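Local coordinates for conserved membrane protein (Chlamydia abortus, PDB 6GZU) that acts as a secreted effector that combines deubiquitinating and acetyltransferase activities and drives Golgi fragmentation, this chain being its CE-clan catalytic part, at residues R99-P104 / V140-R145; E146-D151 / I188-I193. All blocks are in the same frame, centred on the assembly; numbering follows the deposited sequence. Where two conformers were deposited one is given.

Interaction 1. Residues R99-P104 / V140-R145; sequences RIYAYP and VNLDRR
Tyr101 and Val140 form an antiparallel hydrogen-bonded pair between two neighbouring strands of the mixed sheet, 100-107 and 134-141. Tyr101 N gives its hydrogen to Val140 O and Val140 N returns one to Tyr101 O, each 2.8 Å long. Past the non-hydrogen-bonded pair of Ile100 and Asn141, Leu142 N reaches Arg99 O at 2.9 Å, carrying the pairing into the turn toward strand 146-150.

The charged contact is lopsided. Bent at chi2 and chi3 (-53° and -71°), the Arg99 chain brings its guanidinium side-on to Asp143, where NH2 and NE bond to the single oxygen OD1 at 2.8 and 3.0 Å. Both come from above the carboxylate plane, 52° out of it, although OD1 lies close to the guanidinium plane. Leu142 CB sits over one guanidinium face.

Among the apolar contacts, Leu142 CD1 lies 3.9 Å from Tyr101 CE1. Ile100 lies alongside the Asn141 side chain, its CD1 near the amide nitrogen ND2. Asn141 OD1 accepts from Arg144 N in an Asx motif at that turn, while its ND2 is hydrogen-bonded to Tyr215 OH.

Strand 37-38 flanks strand 100-107 on its other edge, with Phe38 stacked on Tyr101; helix 51-58 packs on Val140.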
ATOM      1  N   ARG A  99       2.537 -10.183  -7.899  1.00 24.54           N
ATOM      2  CA  ARG A  99       1.096 -10.264  -8.165  1.00 25.45           C
ATOM      3  C   ARG A  99       0.237  -9.367  -7.301  1.00 22.32           C
ATOM      4  O   ARG A  99      -0.878  -8.984  -7.684  1.00 24.03           O
ATOM      5  CB  ARG A  99       0.612 -11.693  -7.945  1.00 29.07           C
ATOM      6  CG  ARG A  99       1.326 -12.698  -8.815  1.00 31.51           C
ATOM      7  CD  ARG A  99       1.271 -12.290 -10.307  1.00 34.32           C
ATOM      8  NE  ARG A  99      -0.072 -12.440 -10.884  1.00 35.81           N
ATOM      9  CZ  ARG A  99      -0.397 -12.041 -12.114  1.00 37.48           C
ATOM     10  NH1 ARG A  99       0.525 -11.424 -12.847  1.00 38.72           N
ATOM     11  NH2 ARG A  99      -1.625 -12.261 -12.617  1.00 36.60           N
ATOM     12  N   ILE A 100       0.736  -9.014  -6.124  1.00 21.98           N
ATOM     13  CA  ILE A 100      -0.007  -8.213  -5.172  1.00 21.45           C
ATOM     14  C   ILE A 100       0.873  -7.025  -4.813  1.00 20.93           C
ATOM     15  O   ILE A 100       2.054  -7.205  -4.407  1.00 21.60           O
ATOM     16  CB  ILE A 100      -0.379  -9.018  -3.908  1.00 22.25           C
ATOM     17  CG1 ILE A 100      -1.220 -10.238  -4.295  1.00 23.92           C
ATOM     18  CG2 ILE A 100      -1.095  -8.084  -2.893  1.00 21.38           C
ATOM     19  CD1 ILE A 100      -1.572 -11.145  -3.185  1.00 27.24           C
ATOM     20  N   TYR A 101       0.323  -5.814  -4.964  1.00 19.70           N
ATOM     21  CA  TYR A 101       1.075  -4.576  -4.760  1.00 19.19           C
ATOM     22  C   TYR A 101       0.383  -3.799  -3.662  1.00 18.33           C
ATOM     23  O   TYR A 101      -0.766  -3.406  -3.821  1.00 21.08           O
ATOM     24  CB  TYR A 101       1.084  -3.755  -6.063  1.00 20.40           C
ATOM     25  CG  TYR A 101       1.892  -4.395  -7.179  1.00 20.20           C
ATOM     26  CD1 TYR A 101       1.484  -5.588  -7.770  1.00 20.69           C
ATOM     27  CD2 TYR A 101       3.046  -3.761  -7.689  1.00 20.10           C
ATOM     28  CE1 TYR A 101       2.263  -6.173  -8.795  1.00 22.48           C
ATOM     29  CE2 TYR A 101       3.803  -4.313  -8.726  1.00 21.58           C
ATOM     30  CZ  TYR A 101       3.406  -5.526  -9.257  1.00 22.50           C
ATOM     31  OH  TYR A 101       4.158  -6.120 -10.260  1.00 24.57           O
ATOM     32  N   ALA A 102       1.064  -3.556  -2.544  1.00 16.78           N
ATOM     33  CA  ALA A 102       0.405  -2.934  -1.407  1.00 17.38           C
ATOM     34  C   ALA A 102       1.051  -1.609  -1.009  1.00 16.92           C
ATOM     35  O   ALA A 102       2.246  -1.606  -0.654  1.00 18.33           O
ATOM     36  CB  ALA A 102       0.345  -3.886  -0.221  1.00 21.00           C
ATOM     37  N   TYR A 103       0.283  -0.515  -1.015  1.00 16.09           N
ATOM     38  CA  TYR A 103       0.817   0.826  -0.857  1.00 16.50           C
ATOM     39  C   TYR A 103       0.276   1.513   0.365  1.00 17.04           C
ATOM     40  O   TYR A 103      -0.921   1.830   0.452  1.00 17.77           O
ATOM     41  CB  TYR A 103       0.347   1.699  -2.047  1.00 17.08           C
ATOM     42  CG  TYR A 103       0.910   1.259  -3.372  1.00 18.44           C
ATOM     43  CD1 TYR A 103       0.323   0.204  -4.096  1.00 19.13           C
ATOM     44  CD2 TYR A 103       2.079   1.841  -3.858  1.00 19.52           C
ATOM     45  CE1 TYR A 103       0.896  -0.217  -5.306  1.00 19.48           C
ATOM     46  CE2 TYR A 103       2.676   1.420  -5.048  1.00 19.25           C
ATOM     47  CZ  TYR A 103       2.101   0.381  -5.750  1.00 18.86           C
ATOM     48  OH  TYR A 103       2.704  -0.007  -6.930  1.00 20.38           O
ATOM     49  N   PRO A 104       1.163   1.832   1.301  1.00 16.83           N
ATOM     50  CA  PRO A 104       0.754   2.720   2.416  1.00 19.03           C
ATOM     51  C   PRO A 104       0.426   4.087   1.836  1.00 18.05           C
ATOM     52  O   PRO A 104       1.186   4.634   1.006  1.00 19.15           O
ATOM     53  CB  PRO A 104       2.027   2.788   3.291  1.00 20.04           C
ATOM     54  CG  PRO A 104       2.768   1.475   2.940  1.00 20.07           C
ATOM     55  CD  PRO A 104       2.523   1.280   1.470  1.00 18.18           C
ATOM     56  N   VAL A 140      -3.314  -3.531  -4.950  1.00 17.53           N
ATOM     57  CA  VAL A 140      -3.646  -3.946  -6.316  1.00 17.93           C
ATOM     58  C   VAL A 140      -3.342  -5.427  -6.384  1.00 19.06           C
ATOM     59  O   VAL A 140      -2.203  -5.858  -6.132  1.00 19.58           O
ATOM     60  CB  VAL A 140      -2.836  -3.150  -7.360  1.00 19.92           C
ATOM     61  CG1 VAL A 140      -3.028  -3.747  -8.764  1.00 21.10           C
ATOM     62  CG2 VAL A 140      -3.255  -1.680  -7.311  1.00 21.33           C
ATOM     63  N   ASN A 141      -4.362  -6.222  -6.711  1.00 19.40           N
ATOM     64  CA  ASN A 141      -4.207  -7.672  -6.829  1.00 20.14           C
ATOM     65  C   ASN A 141      -4.459  -8.034  -8.280  1.00 20.70           C
ATOM     66  O   ASN A 141      -5.606  -7.961  -8.770  1.00 21.94           O
ATOM     67  CB  ASN A 141      -5.155  -8.417  -5.870  1.00 22.32           C
ATOM     68  CG  ASN A 141      -4.934  -9.906  -5.844  1.00 24.00           C
ATOM     69  OD1 ASN A 141      -4.674 -10.532  -6.878  1.00 24.99           O
ATOM     70  ND2 ASN A 141      -5.062 -10.510  -4.668  1.00 26.11           N
ATOM     71  N   LEU A 142      -3.392  -8.365  -9.004  1.00 21.62           N
ATOM     72  CA  LEU A 142      -3.542  -8.621 -10.433  1.00 22.98           C
ATOM     73  C   LEU A 142      -4.289  -9.934 -10.711  1.00 25.70           C
ATOM     74  O   LEU A 142      -4.981 -10.069 -11.744  1.00 26.78           O
ATOM     75  CB  LEU A 142      -2.154  -8.665 -11.121  1.00 23.10           C
ATOM     76  CG  LEU A 142      -1.266  -7.397 -11.040  1.00 22.85           C
ATOM     77  CD1 LEU A 142       0.070  -7.663 -11.714  1.00 23.54           C
ATOM     78  CD2 LEU A 142      -1.972  -6.201 -11.705  1.00 22.39           C
ATOM     79  N   ASP A 143      -4.141 -10.911  -9.816  1.00 26.11           N
ATOM     80  CA  ASP A 143      -4.769 -12.218 -10.022  1.00 29.36           C
ATOM     81  C   ASP A 143      -6.278 -12.117  -9.856  1.00 29.07           C
ATOM     82  O   ASP A 143      -7.038 -12.727 -10.618  1.00 31.08           O
ATOM     83  CB  ASP A 143      -4.207 -13.262  -9.035  1.00 33.39           C
ATOM     84  CG  ASP A 143      -2.826 -13.766  -9.426  1.00 37.86           C
ATOM     85  OD1 ASP A 143      -2.566 -14.033 -10.635  1.00 40.47           O
ATOM     86  OD2 ASP A 143      -1.997 -13.915  -8.513  1.00 40.57           O
ATOM     87  N   ARG A 144      -6.705 -11.297  -8.899  1.00 25.91           N
ATOM     88  CA  ARG A 144      -8.131 -11.161  -8.587  1.00 24.32           C
ATOM     89  C   ARG A 144      -8.776  -9.979  -9.306  1.00 24.47           C
ATOM     90  O   ARG A 144     -10.011  -9.809  -9.244  1.00 24.11           O
ATOM     91  CB  ARG A 144      -8.362 -11.063  -7.062  1.00 24.80           C
ATOM     92  CG  ARG A 144      -8.157 -12.411  -6.373  1.00 27.11           C
ATOM     93  CD  ARG A 144      -8.112 -12.281  -4.887  1.00 28.97           C
ATOM     94  NE  ARG A 144      -9.379 -11.834  -4.329  1.00 30.24           N
ATOM     95  CZ  ARG A 144     -10.347 -12.639  -3.877  1.00 32.09           C
ATOM     96  NH1 ARG A 144     -10.242 -13.954  -3.971  1.00 33.38           N
ATOM     97  NH2 ARG A 144     -11.431 -12.114  -3.324  1.00 32.89           N
ATOM     98  N   ARG A 145      -7.965  -9.203 -10.027  1.00 23.81           N
ATOM     99  CA  ARG A 145      -8.433  -7.999 -10.768  1.00 23.66           C
ATOM    100  C   ARG A 145      -9.226  -7.104  -9.817  1.00 22.01           C
ATOM    101  O   ARG A 145     -10.412  -6.735 -10.072  1.00 23.51           O
ATOM    102  CB  ARG A 145      -9.247  -8.345 -12.010  1.00 23.11           C
ATOM    103  CG  ARG A 145      -8.444  -9.183 -12.971  1.00 22.83           C
ATOM    104  CD  ARG A 145      -9.264  -9.397 -14.278  1.00 24.16           C
ATOM    105  NE  ARG A 145      -9.187  -8.287 -15.205  1.00 23.13           N
ATOM    106  CZ  ARG A 145     -10.160  -7.421 -15.437  1.00 24.54           C
ATOM    107  NH1 ARG A 145     -11.267  -7.402 -14.687  1.00 26.66           N
ATOM    108  NH2 ARG A 145      -9.987  -6.499 -16.394  1.00 24.39           N
TER

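Interaction 2. Residues E146-D151 / I188-I193; sequences EVVFFD and IVKKVI
Glu146 meets Ile188 and Lys190 on the same face of a parallel strand pair. Its CB rests 3.5 Å from Ile188 CG2. At chi1 66°, CG is held between the backbone N and the carbonyl carbon; beyond it the chain is extended. At the tip, Lys190 NZ forms a salt bridge with OE1 at 2.9 Å, on the syn side of the carboxylate, 31° out of its plane; OE1 also pairs with Arg144. OE2 accepts from a water that Lys190 NZ also donates to, and is hydrogen-bonded to Tyr215 OH.

Val147 N to Ile188 O, Lys190 N to Val147 O and Phe149 N to Lys190 O join the backbones. Val192 N reaches Phe149 O at 3.1 Å. From Val192 on the chains spread, and a second water bridges Phe149 O, Asp151 N and Ile193 N. Ile193 CD1 packs 3.6 Å from Phe150 CE2. On the opposite face, Lys191 CE lies 3.7 Å from Phe149 CD2.

Strand 146-150 leads to Asp151, whose hydrogen bond to His134 fits a probable Cys-His-Asp triad. The two strands and helix 159-174 make a beta-alpha-beta unit: that helix packs on Phe149 and Val189, helix 204-217 on Val148 and Phe150; strand 134-141 adjoins strand 146-150.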
ATOM      1  N   GLU A 146      -8.575  -6.738  -8.714  1.00 20.78           N
ATOM      2  CA  GLU A 146      -9.238  -5.899  -7.731  1.00 20.36           C
ATOM      3  C   GLU A 146      -8.293  -4.851  -7.205  1.00 19.33           C
ATOM      4  O   GLU A 146      -7.064  -5.066  -7.112  1.00 20.02           O
ATOM      5  CB  GLU A 146      -9.814  -6.748  -6.577  1.00 20.89           C
ATOM      6  CG  GLU A 146      -8.782  -7.450  -5.714  1.00 22.41           C
ATOM      7  CD  GLU A 146      -9.369  -8.462  -4.698  1.00 24.51           C
ATOM      8  OE1 GLU A 146     -10.495  -8.948  -4.914  1.00 26.78           O
ATOM      9  OE2 GLU A 146      -8.734  -8.756  -3.637  1.00 25.69           O
ATOM     10  N   VAL A 147      -8.893  -3.736  -6.810  1.00 18.85           N
ATOM     11  CA  VAL A 147      -8.219  -2.675  -6.056  1.00 18.14           C
ATOM     12  C   VAL A 147      -8.915  -2.599  -4.719  1.00 17.69           C
ATOM     13  O   VAL A 147     -10.105  -2.275  -4.643  1.00 21.12           O
ATOM     14  CB  VAL A 147      -8.291  -1.306  -6.824  1.00 18.99           C
ATOM     15  CG1 VAL A 147      -7.568  -0.186  -6.028  1.00 19.75           C
ATOM     16  CG2 VAL A 147      -7.740  -1.426  -8.249  1.00 19.75           C
ATOM     17  N   VAL A 148      -8.186  -2.985  -3.668  1.00 16.85           N
ATOM     18  CA  VAL A 148      -8.731  -2.978  -2.324  1.00 17.72           C
ATOM     19  C   VAL A 148      -8.234  -1.765  -1.543  1.00 18.61           C
ATOM     20  O   VAL A 148      -7.035  -1.490  -1.508  1.00 21.31           O
ATOM     21  CB  VAL A 148      -8.309  -4.284  -1.575  1.00 18.69           C
ATOM     22  CG1 VAL A 148      -8.789  -4.264  -0.093  1.00 21.53           C
ATOM     23  CG2 VAL A 148      -8.900  -5.480  -2.342  1.00 23.02           C
ATOM     24  N   PHE A 149      -9.159  -1.040  -0.936  1.00 17.69           N
ATOM     25  CA  PHE A 149      -8.795   0.106  -0.120  1.00 17.72           C
ATOM     26  C   PHE A 149      -9.171  -0.162   1.335  1.00 17.41           C
ATOM     27  O   PHE A 149     -10.355  -0.445   1.659  1.00 18.81           O
ATOM     28  CB  PHE A 149      -9.574   1.343  -0.612  1.00 17.52           C
ATOM     29  CG  PHE A 149      -9.393   2.551   0.256  1.00 17.47           C
ATOM     30  CD1 PHE A 149      -8.151   3.155   0.378  1.00 17.53           C
ATOM     31  CD2 PHE A 149     -10.458   3.078   0.946  1.00 19.01           C
ATOM     32  CE1 PHE A 149      -7.985   4.287   1.162  1.00 18.30           C
ATOM     33  CE2 PHE A 149     -10.295   4.203   1.716  1.00 18.05           C
ATOM     34  CZ  PHE A 149      -9.073   4.793   1.841  1.00 18.26           C
ATOM     35  N   PHE A 150      -8.170  -0.087   2.207  1.00 17.06           N
ATOM     36  CA  PHE A 150      -8.382  -0.270   3.642  1.00 16.56           C
ATOM     37  C   PHE A 150      -8.131   0.991   4.427  1.00 17.87           C
ATOM     38  O   PHE A 150      -7.061   1.568   4.351  1.00 18.61           O
ATOM     39  CB  PHE A 150      -7.450  -1.384   4.166  1.00 17.62           C
ATOM     40  CG  PHE A 150      -7.530  -1.586   5.651  1.00 18.69           C
ATOM     41  CD1 PHE A 150      -6.771  -0.790   6.511  1.00 18.91           C
ATOM     42  CD2 PHE A 150      -8.375  -2.549   6.207  1.00 18.44           C
ATOM     43  CE1 PHE A 150      -6.872  -0.953   7.888  1.00 18.91           C
ATOM     44  CE2 PHE A 150      -8.464  -2.704   7.604  1.00 20.26           C
ATOM     45  CZ  PHE A 150      -7.700  -1.925   8.417  1.00 20.12           C
ATOM     46  N   ASP A 151      -9.150   1.435   5.168  1.00 18.76           N
ATOM     47  CA  ASP A 151      -9.073   2.570   6.080  1.00 19.61           C
ATOM     48  C   ASP A 151      -9.721   2.115   7.362  1.00 17.99           C
ATOM     49  O   ASP A 151     -10.944   1.855   7.389  1.00 19.08           O
ATOM     50  CB  ASP A 151      -9.853   3.733   5.486  1.00 20.34           C
ATOM     51  CG  ASP A 151      -9.919   4.928   6.411  1.00 21.07           C
ATOM     52  OD1 ASP A 151      -9.262   4.918   7.474  1.00 22.65           O
ATOM     53  OD2 ASP A 151     -10.636   5.864   6.078  1.00 23.29           O
ATOM     54  N   ILE A 188     -12.424  -4.554 -10.017  1.00 21.76           N
ATOM     55  CA  ILE A 188     -13.403  -4.174  -8.990  1.00 22.84           C
ATOM     56  C   ILE A 188     -12.727  -3.376  -7.894  1.00 20.56           C
ATOM     57  O   ILE A 188     -11.601  -3.705  -7.522  1.00 21.53           O
ATOM     58  CB  ILE A 188     -14.097  -5.417  -8.432  1.00 26.60           C
ATOM     59  CG1 ILE A 188     -15.213  -5.032  -7.488  1.00 28.79           C
ATOM     60  CG2 ILE A 188     -13.087  -6.348  -7.721  1.00 30.03           C
ATOM     61  CD1 ILE A 188     -16.073  -6.201  -7.108  1.00 33.22           C
ATOM     62  N   VAL A 189     -13.367  -2.310  -7.418  1.00 19.97           N
ATOM     63  CA  VAL A 189     -12.897  -1.545  -6.263  1.00 20.39           C
ATOM     64  C   VAL A 189     -13.650  -2.003  -5.028  1.00 20.60           C
ATOM     65  O   VAL A 189     -14.894  -1.982  -4.971  1.00 23.24           O
ATOM     66  CB  VAL A 189     -13.106  -0.010  -6.485  1.00 19.98           C
ATOM     67  CG1 VAL A 189     -12.703   0.809  -5.198  1.00 20.46           C
ATOM     68  CG2 VAL A 189     -12.314   0.468  -7.720  1.00 21.45           C
ATOM     69  N   LYS A 190     -12.903  -2.349  -3.984  1.00 20.33           N
ATOM     70  CA  LYS A 190     -13.499  -2.792  -2.722  1.00 20.42           C
ATOM     71  C   LYS A 190     -12.982  -1.894  -1.577  1.00 19.90           C
ATOM     72  O   LYS A 190     -11.810  -1.969  -1.214  1.00 21.41           O
ATOM     73  CB  LYS A 190     -13.078  -4.254  -2.414  1.00 23.65           C
ATOM     74  CG  LYS A 190     -13.543  -5.286  -3.459  1.00 25.00           C
ATOM     75  CD  LYS A 190     -13.070  -6.705  -3.115  1.00 27.69           C
ATOM     76  CE  LYS A 190     -13.702  -7.710  -4.076  1.00 31.87           C
ATOM     77  NZ  LYS A 190     -13.155  -9.116  -3.896  1.00 33.82           N
ATOM     78  N   LYS A 191     -13.839  -1.032  -1.041  1.00 20.02           N
ATOM     79  CA  LYS A 191     -13.481  -0.226   0.119  1.00 21.11           C
ATOM     80  C   LYS A 191     -14.012  -1.058   1.293  1.00 21.63           C
ATOM     81  O   LYS A 191     -15.192  -0.977   1.668  1.00 23.75           O
ATOM     82  CB  LYS A 191     -14.146   1.152   0.014  1.00 21.28           C
ATOM     83  CG  LYS A 191     -13.620   1.935  -1.251  1.00 22.55           C
ATOM     84  CD  LYS A 191     -14.262   3.334  -1.357  1.00 23.52           C
ATOM     85  CE  LYS A 191     -13.688   4.362  -0.359  1.00 24.22           C
ATOM     86  NZ  LYS A 191     -14.444   5.660  -0.421  1.00 26.22           N
ATOM     87  N   VAL A 192     -13.124  -1.847   1.916  1.00 21.76           N
ATOM     88  CA  VAL A 192     -13.576  -3.000   2.698  0.74 21.88           C
ATOM     89  C   VAL A 192     -14.094  -2.666   4.089  1.00 21.95           C
ATOM     90  O   VAL A 192     -14.898  -3.428   4.636  1.00 23.85           O
ATOM     91  CB  VAL A 192     -12.481  -4.078   2.829  0.74 21.70           C
ATOM     92  CG1 VAL A 192     -12.257  -4.710   1.434  0.74 23.32           C
ATOM     93  CG2 VAL A 192     -11.193  -3.492   3.420  0.74 19.27           C
ATOM     94  N   ILE A 193     -13.667  -1.548   4.683  1.00 21.19           N
ATOM     95  CA  ILE A 193     -14.139  -1.174   6.035  1.00 22.23           C
ATOM     96  C   ILE A 193     -15.320  -0.210   5.903  1.00 24.90           C
ATOM     97  O   ILE A 193     -15.166   0.930   5.410  1.00 24.71           O
ATOM     98  CB  ILE A 193     -12.997  -0.496   6.824  1.00 21.15           C
ATOM     99  CG1 ILE A 193     -11.772  -1.391   6.844  1.00 22.39           C
ATOM    100  CG2 ILE A 193     -13.434  -0.107   8.238  1.00 21.76           C
ATOM    101  CD1 ILE A 193     -12.087  -2.810   7.295  1.00 24.82           C
TER
HETATM  102  O   HOH W   1     -10.797  -9.516  -1.859  1.00 27.94           O
HETATM  103  O   HOH W   2     -11.722   0.470   3.785  1.00 18.65           O

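In the fold
Both contacts belong to one mixed sheet, and the turn after strand 134-141 carries the chain from interaction 1 directly into interaction 2. Asn141 N probably bonds to Glu146 O, and Arg145 O to Ile188 N. Interaction 1 is antiparallel and short, its buried Tyr101 and Val140 giving way to a surface salt bridge; Tyr101 lies about 8 Å from the zinc ion, side chain to metal. Interaction 2 is parallel, with buried residues on 146-151 against the more exposed outermost strand 188-191. Its salt bridge lies on a buried carboxylate, and its far end reaches the probable triad, which Cys204 would complete, as in CE-clan proteases.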